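Local coordinates for protein greglin (Schistocerca gregaria, PDB 4GI3) that inhibits serine proteases, among them subtilisin, neutrophil and pancreatic elastases, chymotrypsin and cathepsin G, but not pancreatic trypsin, at residues B[30-34]-B[66-70]. Sequence-based numbering, arbitrary orientation.
Sequences APVCV and REMCK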
ATOM      1  N   ALA B  30       3.769  -5.129  11.823  1.00 17.52           N
ATOM      2  CA  ALA B  30       4.958  -5.507  12.620  1.00 17.55           C
ATOM      3  C   ALA B  30       4.526  -5.321  14.081  1.00 20.79           C
ATOM      4  O   ALA B  30       4.817  -4.287  14.688  1.00 19.81           O
ATOM      5  CB  ALA B  30       6.133  -4.612  12.254  1.00 17.72           C
ATOM      6  N   PRO B  31       3.649  -6.222  14.601  1.00 18.68           N
ATOM      7  CA  PRO B  31       3.060  -5.971  15.924  1.00 18.41           C
ATOM      8  C   PRO B  31       4.037  -5.899  17.077  1.00 20.79           C
ATOM      9  O   PRO B  31       5.074  -6.569  17.070  1.00 19.87           O
ATOM     10  CB  PRO B  31       1.995  -7.053  16.073  1.00 21.03           C
ATOM     11  CG  PRO B  31       2.407  -8.112  15.172  1.00 25.96           C
ATOM     12  CD  PRO B  31       3.146  -7.486  14.029  1.00 21.72           C
ATOM     13  N   VAL B  32       3.693  -5.037  18.031  1.00 20.10           N
ATOM     14  CA  VAL B  32       4.481  -4.738  19.223  1.00 19.41           C
ATOM     15  C   VAL B  32       3.577  -4.697  20.455  1.00 25.00           C
ATOM     16  O   VAL B  32       2.478  -4.128  20.429  1.00 23.86           O
ATOM     17  CB  VAL B  32       5.267  -3.417  19.037  1.00 22.25           C
ATOM     18  CG1 VAL B  32       6.322  -3.558  17.941  1.00 21.97           C
ATOM     19  CG2 VAL B  32       4.340  -2.245  18.731  1.00 22.20           C
ATOM     20  N   CYS B  33       4.072  -5.267  21.543  1.00 24.63           N
ATOM     21  CA  CYS B  33       3.336  -5.332  22.797  1.00 26.10           C
ATOM     22  C   CYS B  33       3.770  -4.219  23.745  1.00 26.35           C
ATOM     23  O   CYS B  33       4.974  -4.006  23.922  1.00 24.88           O
ATOM     24  CB  CYS B  33       3.523  -6.710  23.419  1.00 28.85           C
ATOM     25  SG  CYS B  33       2.555  -6.978  24.921  1.00 34.39           S
ATOM     26  N   VAL B  34       2.796  -3.475  24.308  1.00 23.38           N
ATOM     27  CA  VAL B  34       3.047  -2.379  25.250  1.00 23.60           C
ATOM     28  C   VAL B  34       2.245  -2.580  26.535  1.00 31.65           C
ATOM     29  O   VAL B  34       1.192  -3.235  26.523  1.00 30.99           O
ATOM     30  CB  VAL B  34       2.840  -0.936  24.692  1.00 27.48           C
ATOM     31  CG1 VAL B  34       3.719  -0.655  23.473  1.00 27.27           C
ATOM     32  CG2 VAL B  34       1.370  -0.631  24.399  1.00 27.57           C
ATOM     33  N   ARG B  66       6.460  -9.757  23.705  1.00 32.21           N
ATOM     34  CA  ARG B  66       5.212 -10.115  23.023  1.00 33.04           C
ATOM     35  C   ARG B  66       4.285 -11.032  23.860  1.00 37.19           C
ATOM     36  O   ARG B  66       3.072 -10.822  23.872  1.00 36.39           O
ATOM     37  CB  ARG B  66       5.548 -10.771  21.682  1.00 34.22           C
ATOM     38  CG  ARG B  66       4.407 -10.769  20.679  1.00 51.77           C
ATOM     39  CD  ARG B  66       4.732 -11.745  19.574  1.00 71.07           C
ATOM     40  NE  ARG B  66       3.774 -11.700  18.471  1.00 83.15           N
ATOM     41  CZ  ARG B  66       3.895 -10.925  17.399  1.00 97.47           C
ATOM     42  NH1 ARG B  66       4.915 -10.082  17.291  1.00 85.42           N
ATOM     43  NH2 ARG B  66       2.993 -10.980  16.430  1.00 85.28           N
ATOM     44  N   GLU B  67       4.876 -12.001  24.591  1.00 34.16           N
ATOM     45  CA  GLU B  67       4.196 -12.982  25.454  1.00 34.75           C
ATOM     46  C   GLU B  67       3.224 -12.375  26.476  1.00 39.95           C
ATOM     47  O   GLU B  67       2.287 -13.059  26.892  1.00 40.78           O
ATOM     48  CB  GLU B  67       5.214 -13.906  26.145  1.00 36.52           C
ATOM     49  CG  GLU B  67       6.030 -14.773  25.186  1.00 51.39           C
ATOM     50  CD  GLU B  67       7.090 -14.119  24.307  1.00 80.98           C
ATOM     51  OE1 GLU B  67       7.540 -12.993  24.626  1.00 72.99           O
ATOM     52  OE2 GLU B  67       7.475 -14.746  23.293  1.00 80.57           O
ATOM     53  N   MET B  68       3.426 -11.100  26.866  1.00 35.54           N
ATOM     54  CA  MET B  68       2.562 -10.388  27.812  1.00 35.77           C
ATOM     55  C   MET B  68       1.203 -10.044  27.191  1.00 38.21           C
ATOM     56  O   MET B  68       0.251  -9.772  27.917  1.00 37.42           O
ATOM     57  CB  MET B  68       3.226  -9.079  28.288  1.00 38.99           C
ATOM     58  CG  MET B  68       4.600  -9.246  28.887  1.00 43.94           C
ATOM     59  SD  MET B  68       4.588 -10.139  30.451  1.00 49.63           S
ATOM     60  CE  MET B  68       5.722 -11.497  30.035  1.00 46.09           C
ATOM     61  N   CYS B  69       1.147  -9.979  25.845  1.00 34.39           N
ATOM     62  CA  CYS B  69      -0.031  -9.604  25.060  1.00 33.16           C
ATOM     63  C   CYS B  69      -0.844 -10.792  24.569  1.00 37.82           C
ATOM     64  O   CYS B  69      -0.327 -11.913  24.431  1.00 35.86           O
ATOM     65  CB  CYS B  69       0.380  -8.718  23.884  1.00 32.17           C
ATOM     66  SG  CYS B  69       0.617  -6.979  24.306  1.00 35.27           S
ATOM     67  N   LYS B  70      -2.113 -10.493  24.204  1.00 36.78           N
ATOM     68  CA  LYS B  70      -3.030 -11.430  23.552  1.00 37.44           C
ATOM     69  C   LYS B  70      -2.540 -11.504  22.089  1.00 42.10           C
ATOM     70  O   LYS B  70      -1.873 -10.563  21.631  1.00 41.01           O
ATOM     71  CB  LYS B  70      -4.468 -10.887  23.602  1.00 40.70           C
ATOM     72  CG  LYS B  70      -5.067 -10.857  25.002  1.00 63.01           C
ATOM     73  CD  LYS B  70      -6.420 -10.157  25.019  1.00 79.12           C
ATOM     74  CE  LYS B  70      -7.141 -10.356  26.333  1.00 95.47           C
ATOM     75  NZ  LYS B  70      -8.523  -9.800  26.302  1.00105.14           N
TER
HETATM   76  O   HOH W   1       6.719  -8.241  18.535  1.00 47.95           O
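The carbonyl oxygen Pro31 O takes a 2.8 Å hydrogen bond from a water molecule, and the same water accepts a weak bond from Arg66 NH1 at 2.9 Å. This bridge is the polar link between the segments, since no direct hydrogen bond joins them. The guanidinium also lies obliquely against the proline ring, Arg66 NH2 coming to 3.2 Å from Pro31 CG. Its reach follows from a side chain extended from CG to NE, with CG anti to the backbone N (chi1 -160°). The covalent tie is the disulfide Cys33–Cys69, one of four in greglin, with a torsion of 88° about the S–S bond. It fastens the central strand 32-36 of the antiparallel sheet to the loop that follows strand 61-63. This small disulfide-rich sheet-and-helix fold, consistent with a Kazal-type inhibitor, packs Val32 and Val34 on Val50 of helix 47-57. Within that loop, residues 66-68 form a 3-10 turn, marked by Cys69 N bonding to Arg66 O at 2.9 Å. Backbone proximity agrees: Cys33 CA lies 5.1 Å from Arg66 CA. On the sulfur, Met68 contributes just its CB, 4.0 Å from Cys33 SG, before its chain bends away.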